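Local coordinates for protein serine protease inhibitor 4, isoform B (Drosophila melanogaster, PDB 4P0F) that is a serpin, crystallised in its cleaved form, that probably inhibits serine and cysteine endopeptidases, at residues P200-A211 and L262-R273. Residues are numbered along the deposited sequence; the frame is centred on the assembly and turned at random.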
ATOM      1  N   PRO A 200     -21.098 -12.592   7.736  1.00 23.73           N
ATOM      2  CA  PRO A 200     -21.855 -12.397   6.496  1.00 20.22           C
ATOM      3  C   PRO A 200     -21.085 -12.835   5.267  1.00 18.77           C
ATOM      4  O   PRO A 200     -19.972 -12.350   5.033  1.00 20.85           O
ATOM      5  CB  PRO A 200     -22.108 -10.889   6.470  1.00 20.48           C
ATOM      6  CG  PRO A 200     -21.025 -10.310   7.322  1.00 31.26           C
ATOM      7  CD  PRO A 200     -20.794 -11.314   8.402  1.00 28.31           C
ATOM      8  N   MET A 201     -21.671 -13.767   4.516  1.00 21.17           N
ATOM      9  CA  MET A 201     -21.083 -14.292   3.288  1.00 25.37           C
ATOM     10  C   MET A 201     -21.923 -13.897   2.089  1.00 20.01           C
ATOM     11  O   MET A 201     -23.110 -14.227   2.012  1.00 22.29           O
ATOM     12  CB  MET A 201     -20.968 -15.819   3.336  1.00 23.75           C
ATOM     13  CG  MET A 201     -19.974 -16.312   4.329  1.00 25.50           C
ATOM     14  SD  MET A 201     -18.296 -16.026   3.734  1.00 30.68           S
ATOM     15  CE  MET A 201     -17.391 -16.927   4.987  1.00 68.92           C
ATOM     16  N   MET A 202     -21.293 -13.198   1.156  1.00 18.67           N
ATOM     17  CA  MET A 202     -21.931 -12.779  -0.076  1.00 18.99           C
ATOM     18  C   MET A 202     -21.803 -13.894  -1.089  1.00 20.88           C
ATOM     19  O   MET A 202     -20.753 -14.526  -1.175  1.00 20.28           O
ATOM     20  CB  MET A 202     -21.283 -11.496  -0.592  1.00 19.83           C
ATOM     21  CG  MET A 202     -21.087 -10.470   0.505  1.00 18.74           C
ATOM     22  SD  MET A 202     -20.433  -8.896  -0.049  1.00 18.88           S
ATOM     23  CE  MET A 202     -18.785  -9.344  -0.600  1.00 18.14           C
ATOM     24  N   SER A 203     -22.863 -14.116  -1.859  1.00 19.14           N
ATOM     25  CA  SER A 203     -22.927 -15.222  -2.816  1.00 18.27           C
ATOM     26  C   SER A 203     -23.213 -14.725  -4.222  1.00 23.28           C
ATOM     27  O   SER A 203     -24.137 -13.938  -4.426  1.00 24.03           O
ATOM     28  CB  SER A 203     -24.032 -16.230  -2.437  1.00 30.07           C
ATOM     29  OG  SER A 203     -23.752 -16.913  -1.231  1.00 40.90           O
ATOM     30  N   LEU A 204     -22.487 -15.254  -5.198  1.00 21.80           N
ATOM     31  CA  LEU A 204     -22.686 -14.844  -6.576  1.00 24.87           C
ATOM     32  C   LEU A 204     -22.206 -15.921  -7.533  1.00 27.51           C
ATOM     33  O   LEU A 204     -21.137 -16.490  -7.336  1.00 34.53           O
ATOM     34  CB  LEU A 204     -21.945 -13.527  -6.811  1.00 21.34           C
ATOM     35  CG  LEU A 204     -21.992 -12.819  -8.158  1.00 26.92           C
ATOM     36  CD1 LEU A 204     -23.405 -12.426  -8.525  1.00 30.43           C
ATOM     37  CD2 LEU A 204     -21.086 -11.600  -8.088  1.00 27.03           C
ATOM     38  N   LYS A 205     -23.014 -16.212  -8.553  1.00 25.57           N
ATOM     39  CA  LYS A 205     -22.593 -17.082  -9.647  1.00 27.46           C
ATOM     40  C   LYS A 205     -22.405 -16.255 -10.912  1.00 36.82           C
ATOM     41  O   LYS A 205     -23.339 -15.614 -11.392  1.00 32.14           O
ATOM     42  CB  LYS A 205     -23.604 -18.203  -9.887  1.00 32.95           C
ATOM     43  CG  LYS A 205     -23.783 -19.113  -8.689  1.00 39.38           C
ATOM     44  CD  LYS A 205     -24.748 -20.255  -8.987  1.00 51.79           C
ATOM     45  CE  LYS A 205     -24.990 -21.115  -7.758  1.00 65.48           C
ATOM     46  NZ  LYS A 205     -25.815 -20.412  -6.738  1.00 75.73           N
ATOM     47  N   GLU A 206     -21.186 -16.273 -11.441  1.00 30.71           N
ATOM     48  CA  GLU A 206     -20.832 -15.487 -12.615  1.00 33.99           C
ATOM     49  C   GLU A 206     -19.634 -16.132 -13.299  1.00 31.46           C
ATOM     50  O   GLU A 206     -18.975 -16.992 -12.711  1.00 28.79           O
ATOM     51  CB  GLU A 206     -20.482 -14.041 -12.232  1.00 38.03           C
ATOM     52  CG  GLU A 206     -21.629 -13.133 -11.819  1.00 42.42           C
ATOM     53  CD  GLU A 206     -22.450 -12.629 -12.987  1.00 56.80           C
ATOM     54  OE1 GLU A 206     -22.074 -12.887 -14.149  1.00 57.26           O
ATOM     55  OE2 GLU A 206     -23.473 -11.957 -12.739  1.00 73.85           O
ATOM     56  N   ARG A 207     -19.365 -15.734 -14.538  1.00 29.67           N
ATOM     57  CA  ARG A 207     -18.089 -16.047 -15.170  1.00 27.84           C
ATOM     58  C   ARG A 207     -17.061 -15.063 -14.651  1.00 30.01           C
ATOM     59  O   ARG A 207     -17.256 -13.850 -14.750  1.00 27.74           O
ATOM     60  CB  ARG A 207     -18.173 -15.964 -16.693  1.00 38.12           C
ATOM     61  CG  ARG A 207     -18.777 -17.188 -17.357  1.00 55.67           C
ATOM     62  CD  ARG A 207     -18.810 -17.037 -18.867  1.00 46.15           C
ATOM     63  NE  ARG A 207     -17.517 -17.308 -19.503  1.00 58.83           N
ATOM     64  CZ  ARG A 207     -17.096 -18.517 -19.874  1.00 68.62           C
ATOM     65  NH1 ARG A 207     -17.848 -19.591 -19.665  1.00 78.02           N
ATOM     66  NH2 ARG A 207     -15.911 -18.655 -20.454  1.00 58.93           N
ATOM     67  N   PHE A 208     -15.987 -15.596 -14.072  1.00 25.63           N
ATOM     68  CA  PHE A 208     -14.870 -14.805 -13.600  1.00 24.66           C
ATOM     69  C   PHE A 208     -13.594 -15.432 -14.113  1.00 23.25           C
ATOM     70  O   PHE A 208     -13.575 -16.617 -14.440  1.00 23.19           O
ATOM     71  CB  PHE A 208     -14.798 -14.756 -12.076  1.00 20.49           C
ATOM     72  CG  PHE A 208     -15.905 -13.981 -11.422  1.00 25.23           C
ATOM     73  CD1 PHE A 208     -16.014 -12.609 -11.596  1.00 29.81           C
ATOM     74  CD2 PHE A 208     -16.799 -14.619 -10.590  1.00 29.02           C
ATOM     75  CE1 PHE A 208     -17.015 -11.895 -10.970  1.00 33.48           C
ATOM     76  CE2 PHE A 208     -17.797 -13.908  -9.949  1.00 34.30           C
ATOM     77  CZ  PHE A 208     -17.905 -12.548 -10.144  1.00 32.37           C
ATOM     78  N   ARG A 209     -12.535 -14.638 -14.174  1.00 21.92           N
ATOM     79  CA  ARG A 209     -11.203 -15.165 -14.405  1.00 22.25           C
ATOM     80  C   ARG A 209     -10.753 -15.947 -13.176  1.00 21.08           C
ATOM     81  O   ARG A 209     -10.771 -15.429 -12.064  1.00 22.43           O
ATOM     82  CB  ARG A 209     -10.222 -14.034 -14.704  1.00 28.10           C
ATOM     83  CG  ARG A 209     -10.521 -13.295 -15.985  1.00 30.04           C
ATOM     84  CD  ARG A 209      -9.430 -12.297 -16.290  1.00 43.46           C
ATOM     85  NE  ARG A 209      -8.157 -12.948 -16.577  1.00 73.15           N
ATOM     86  CZ  ARG A 209      -7.004 -12.298 -16.698  1.00 83.77           C
ATOM     87  NH1 ARG A 209      -6.974 -10.981 -16.550  1.00 94.77           N
ATOM     88  NH2 ARG A 209      -5.885 -12.966 -16.963  1.00 72.82           N
ATOM     89  N   TYR A 210     -10.349 -17.193 -13.405  1.00 21.38           N
ATOM     90  CA  TYR A 210     -10.111 -18.173 -12.355  1.00 20.40           C
ATOM     91  C   TYR A 210      -8.860 -18.965 -12.710  1.00 21.35           C
ATOM     92  O   TYR A 210      -8.574 -19.162 -13.883  1.00 23.17           O
ATOM     93  CB  TYR A 210     -11.323 -19.122 -12.207  1.00 23.80           C
ATOM     94  CG  TYR A 210     -10.982 -20.429 -11.526  1.00 20.91           C
ATOM     95  CD1 TYR A 210     -10.557 -21.520 -12.265  1.00 25.31           C
ATOM     96  CD2 TYR A 210     -11.044 -20.557 -10.141  1.00 21.47           C
ATOM     97  CE1 TYR A 210     -10.213 -22.703 -11.662  1.00 28.42           C
ATOM     98  CE2 TYR A 210     -10.704 -21.751  -9.522  1.00 25.70           C
ATOM     99  CZ  TYR A 210     -10.286 -22.819 -10.292  1.00 24.81           C
ATOM    100  OH  TYR A 210      -9.934 -24.023  -9.719  1.00 29.65           O
ATOM    101  N   ALA A 211      -8.125 -19.425 -11.707  1.00 21.93           N
ATOM    102  CA  ALA A 211      -7.071 -20.391 -11.954  1.00 21.65           C
ATOM    103  C   ALA A 211      -6.896 -21.366 -10.809  1.00 21.22           C
ATOM    104  O   ALA A 211      -6.970 -21.011  -9.636  1.00 20.32           O
ATOM    105  CB  ALA A 211      -5.730 -19.679 -12.232  1.00 28.77           C
ATOM    106  N   LEU A 262      -4.895 -17.131 -15.093  1.00 21.65           N
ATOM    107  CA  LEU A 262      -6.352 -16.999 -15.020  1.00 21.65           C
ATOM    108  C   LEU A 262      -7.041 -17.170 -16.360  1.00 26.01           C
ATOM    109  O   LEU A 262      -6.541 -16.708 -17.382  1.00 24.91           O
ATOM    110  CB  LEU A 262      -6.703 -15.627 -14.458  1.00 17.69           C
ATOM    111  CG  LEU A 262      -6.128 -15.245 -13.103  1.00 20.07           C
ATOM    112  CD1 LEU A 262      -6.398 -13.765 -12.834  1.00 20.46           C
ATOM    113  CD2 LEU A 262      -6.713 -16.119 -12.014  1.00 29.52           C
ATOM    114  N   TYR A 263      -8.206 -17.816 -16.346  1.00 23.19           N
ATOM    115  CA  TYR A 263      -9.039 -17.956 -17.539  1.00 23.91           C
ATOM    116  C   TYR A 263     -10.501 -17.834 -17.113  1.00 23.72           C
ATOM    117  O   TYR A 263     -10.851 -18.216 -16.006  1.00 22.31           O
ATOM    118  CB  TYR A 263      -8.780 -19.295 -18.243  1.00 26.15           C
ATOM    119  CG  TYR A 263      -9.056 -20.507 -17.383  1.00 33.46           C
ATOM    120  CD1 TYR A 263      -8.086 -21.006 -16.520  1.00 31.36           C
ATOM    121  CD2 TYR A 263     -10.283 -21.157 -17.432  1.00 36.74           C
ATOM    122  CE1 TYR A 263      -8.330 -22.115 -15.729  1.00 32.29           C
ATOM    123  CE2 TYR A 263     -10.538 -22.269 -16.643  1.00 33.91           C
ATOM    124  CZ  TYR A 263      -9.555 -22.742 -15.794  1.00 42.48           C
ATOM    125  OH  TYR A 263      -9.795 -23.844 -15.006  1.00 57.40           O
ATOM    126  N   GLU A 264     -11.346 -17.304 -17.989  1.00 26.96           N
ATOM    127  CA  GLU A 264     -12.770 -17.141 -17.677  1.00 25.50           C
ATOM    128  C   GLU A 264     -13.485 -18.482 -17.536  1.00 26.48           C
ATOM    129  O   GLU A 264     -13.366 -19.346 -18.400  1.00 28.60           O
ATOM    130  CB  GLU A 264     -13.457 -16.316 -18.765  1.00 29.99           C
ATOM    131  CG  GLU A 264     -13.023 -14.858 -18.798  1.00 29.15           C
ATOM    132  CD  GLU A 264     -13.681 -14.016 -17.728  1.00 32.36           C
ATOM    133  OE1 GLU A 264     -14.493 -14.562 -16.949  1.00 33.44           O
ATOM    134  OE2 GLU A 264     -13.384 -12.801 -17.668  1.00 34.78           O
ATOM    135  N   THR A 265     -14.241 -18.646 -16.455  1.00 25.16           N
ATOM    136  CA  THR A 265     -15.055 -19.843 -16.279  1.00 28.84           C
ATOM    137  C   THR A 265     -16.180 -19.561 -15.282  1.00 25.14           C
ATOM    138  O   THR A 265     -16.089 -18.632 -14.488  1.00 25.45           O
ATOM    139  CB  THR A 265     -14.189 -21.041 -15.811  1.00 37.25           C
ATOM    140  OG1 THR A 265     -14.838 -22.274 -16.141  1.00 39.10           O
ATOM    141  CG2 THR A 265     -13.908 -20.984 -14.319  1.00 29.72           C
ATOM    142  N   LYS A 266     -17.245 -20.358 -15.332  1.00 27.24           N
ATOM    143  CA  LYS A 266     -18.364 -20.158 -14.415  1.00 26.33           C
ATOM    144  C   LYS A 266     -17.964 -20.568 -13.004  1.00 23.93           C
ATOM    145  O   LYS A 266     -17.474 -21.680 -12.789  1.00 26.63           O
ATOM    146  CB  LYS A 266     -19.596 -20.950 -14.876  1.00 29.86           C
ATOM    147  CG  LYS A 266     -20.102 -20.529 -16.247  1.00 59.20           C
ATOM    148  CD  LYS A 266     -21.362 -21.284 -16.648  1.00 70.69           C
ATOM    149  CE  LYS A 266     -21.784 -20.932 -18.067  1.00 69.14           C
ATOM    150  NZ  LYS A 266     -23.219 -21.243 -18.318  1.00 82.56           N
ATOM    151  N   VAL A 267     -18.156 -19.654 -12.057  1.00 22.29           N
ATOM    152  CA  VAL A 267     -17.776 -19.880 -10.670  1.00 21.43           C
ATOM    153  C   VAL A 267     -18.932 -19.565  -9.728  1.00 23.56           C
ATOM    154  O   VAL A 267     -19.657 -18.602  -9.943  1.00 30.90           O
ATOM    155  CB  VAL A 267     -16.559 -19.016 -10.282  1.00 23.91           C
ATOM    156  CG1 VAL A 267     -16.250 -19.131  -8.792  1.00 30.21           C
ATOM    157  CG2 VAL A 267     -15.354 -19.426 -11.104  1.00 26.52           C
ATOM    158  N   ALA A 268     -19.103 -20.410  -8.714  1.00 22.66           N
ATOM    159  CA  ALA A 268     -19.990 -20.127  -7.590  1.00 20.13           C
ATOM    160  C   ALA A 268     -19.119 -19.572  -6.477  1.00 18.50           C
ATOM    161  O   ALA A 268     -18.326 -20.294  -5.863  1.00 22.24           O
ATOM    162  CB  ALA A 268     -20.732 -21.370  -7.139  1.00 26.80           C
ATOM    163  N   LEU A 269     -19.248 -18.272  -6.262  1.00 21.14           N
ATOM    164  CA  LEU A 269     -18.404 -17.534  -5.339  1.00 19.08           C
ATOM    165  C   LEU A 269     -19.097 -17.282  -4.015  1.00 20.88           C
ATOM    166  O   LEU A 269     -20.271 -16.905  -3.995  1.00 20.63           O
ATOM    167  CB  LEU A 269     -18.008 -16.199  -5.972  1.00 18.47           C
ATOM    168  CG  LEU A 269     -17.315 -15.163  -5.085  1.00 16.91           C
ATOM    169  CD1 LEU A 269     -15.958 -15.673  -4.607  1.00 18.69           C
ATOM    170  CD2 LEU A 269     -17.173 -13.855  -5.854  1.00 18.89           C
ATOM    171  N   LYS A 270     -18.375 -17.487  -2.913  1.00 18.59           N
ATOM    172  CA  LYS A 270     -18.804 -16.965  -1.615  1.00 20.41           C
ATOM    173  C   LYS A 270     -17.655 -16.163  -1.025  1.00 21.47           C
ATOM    174  O   LYS A 270     -16.532 -16.645  -0.927  1.00 19.07           O
ATOM    175  CB  LYS A 270     -19.248 -18.079  -0.658  1.00 20.23           C
ATOM    176  CG  LYS A 270     -20.545 -18.754  -1.068  1.00 30.88           C
ATOM    177  CD  LYS A 270     -20.860 -19.936  -0.171  1.00 46.67           C
ATOM    178  CE  LYS A 270     -22.343 -20.020   0.129  1.00 74.03           C
ATOM    179  NZ  LYS A 270     -23.181 -20.231  -1.082  1.00 76.36           N
ATOM    180  N   LEU A 271     -17.950 -14.927  -0.641  1.00 16.63           N
ATOM    181  CA  LEU A 271     -16.936 -13.992  -0.160  1.00 19.87           C
ATOM    182  C   LEU A 271     -17.448 -13.271   1.076  1.00 19.33           C
ATOM    183  O   LEU A 271     -18.577 -12.801   1.072  1.00 17.83           O
ATOM    184  CB  LEU A 271     -16.595 -12.975  -1.249  1.00 19.96           C
ATOM    185  CG  LEU A 271     -15.463 -11.995  -0.961  1.00 17.05           C
ATOM    186  CD1 LEU A 271     -14.137 -12.740  -0.903  1.00 20.33           C
ATOM    187  CD2 LEU A 271     -15.430 -10.943  -2.043  1.00 17.65           C
ATOM    188  N   PRO A 272     -16.630 -13.177   2.136  1.00 18.61           N
ATOM    189  CA  PRO A 272     -17.107 -12.419   3.301  1.00 17.93           C
ATOM    190  C   PRO A 272     -17.266 -10.938   2.998  1.00 18.51           C
ATOM    191  O   PRO A 272     -16.485 -10.365   2.235  1.00 16.97           O
ATOM    192  CB  PRO A 272     -16.006 -12.628   4.353  1.00 24.48           C
ATOM    193  CG  PRO A 272     -15.146 -13.746   3.833  1.00 29.44           C
ATOM    194  CD  PRO A 272     -15.280 -13.727   2.347  1.00 22.22           C
ATOM    195  N   ARG A 273     -18.290 -10.337   3.593  1.00 18.36           N
ATOM    196  CA  ARG A 273     -18.429  -8.898   3.644  1.00 17.22           C
ATOM    197  C   ARG A 273     -17.559  -8.432   4.813  1.00 18.34           C
ATOM    198  O   ARG A 273     -17.917  -8.637   5.973  1.00 21.29           O
ATOM    199  CB  ARG A 273     -19.906  -8.505   3.826  1.00 19.01           C
ATOM    200  CG  ARG A 273     -20.200  -7.010   3.743  1.00 22.77           C
ATOM    201  CD  ARG A 273     -21.718  -6.721   3.796  1.00 27.05           C
ATOM    202  NE  ARG A 273     -22.280  -7.032   5.101  1.00 37.91           N
ATOM    203  CZ  ARG A 273     -23.504  -7.499   5.324  1.00 34.88           C
ATOM    204  NH1 ARG A 273     -24.349  -7.761   4.321  1.00 30.88           N
ATOM    205  NH2 ARG A 273     -23.882  -7.721   6.573  1.00 38.10           N
TER
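Phe-208 meets Leu-269 and Val-267 at the apolar centre, where the branched side chains offer the ring Leu-269 CD2, 4.1 Å from CE2, and Val-267 CB near its plane. With CG beside the backbone N (chi1 -69°), the ring leans along its own strand, and Leu-204 CD2 also reaches its edge. On the same face unbranched Met-202 can bend at its last torsion, bringing CE 4.0 Å from Leu-271 CD2. Phe-179 packs on Met-202, Leu-204 and Leu-269; Phe-354 of adjoining strand 352-355 flanks Val-267 and Leu-269. Nearer the strand end, the edge of Tyr-210 points toward the face of Tyr-263 in an offset edge-to-face pair, planes at 85°. The segments are neighbouring central strands of serpin beta-sheet C, antiparallel, between 352-355 and 185-189; Leu-269 N reaches Leu-204 O at 2.8 Å. On the other face, Met-201 SD packs 3.9 Å from Pro-272 CG, side by side. Further out, long, flexible Lys-270 curls so that NZ gives short Ser-203 OG a weak hydrogen bond (3.4 Å), with Phe-355 as cation-pi partner. Beside the hydrogen bond Arg-273 N to Pro-200 O, Pro-200 CB lies 3.6 Å above the Arg-273 guanidinium, off-centre; an apolar ring suits that face, since the N-H groups point outward in plane, NH1 salt-bridging Glu-326.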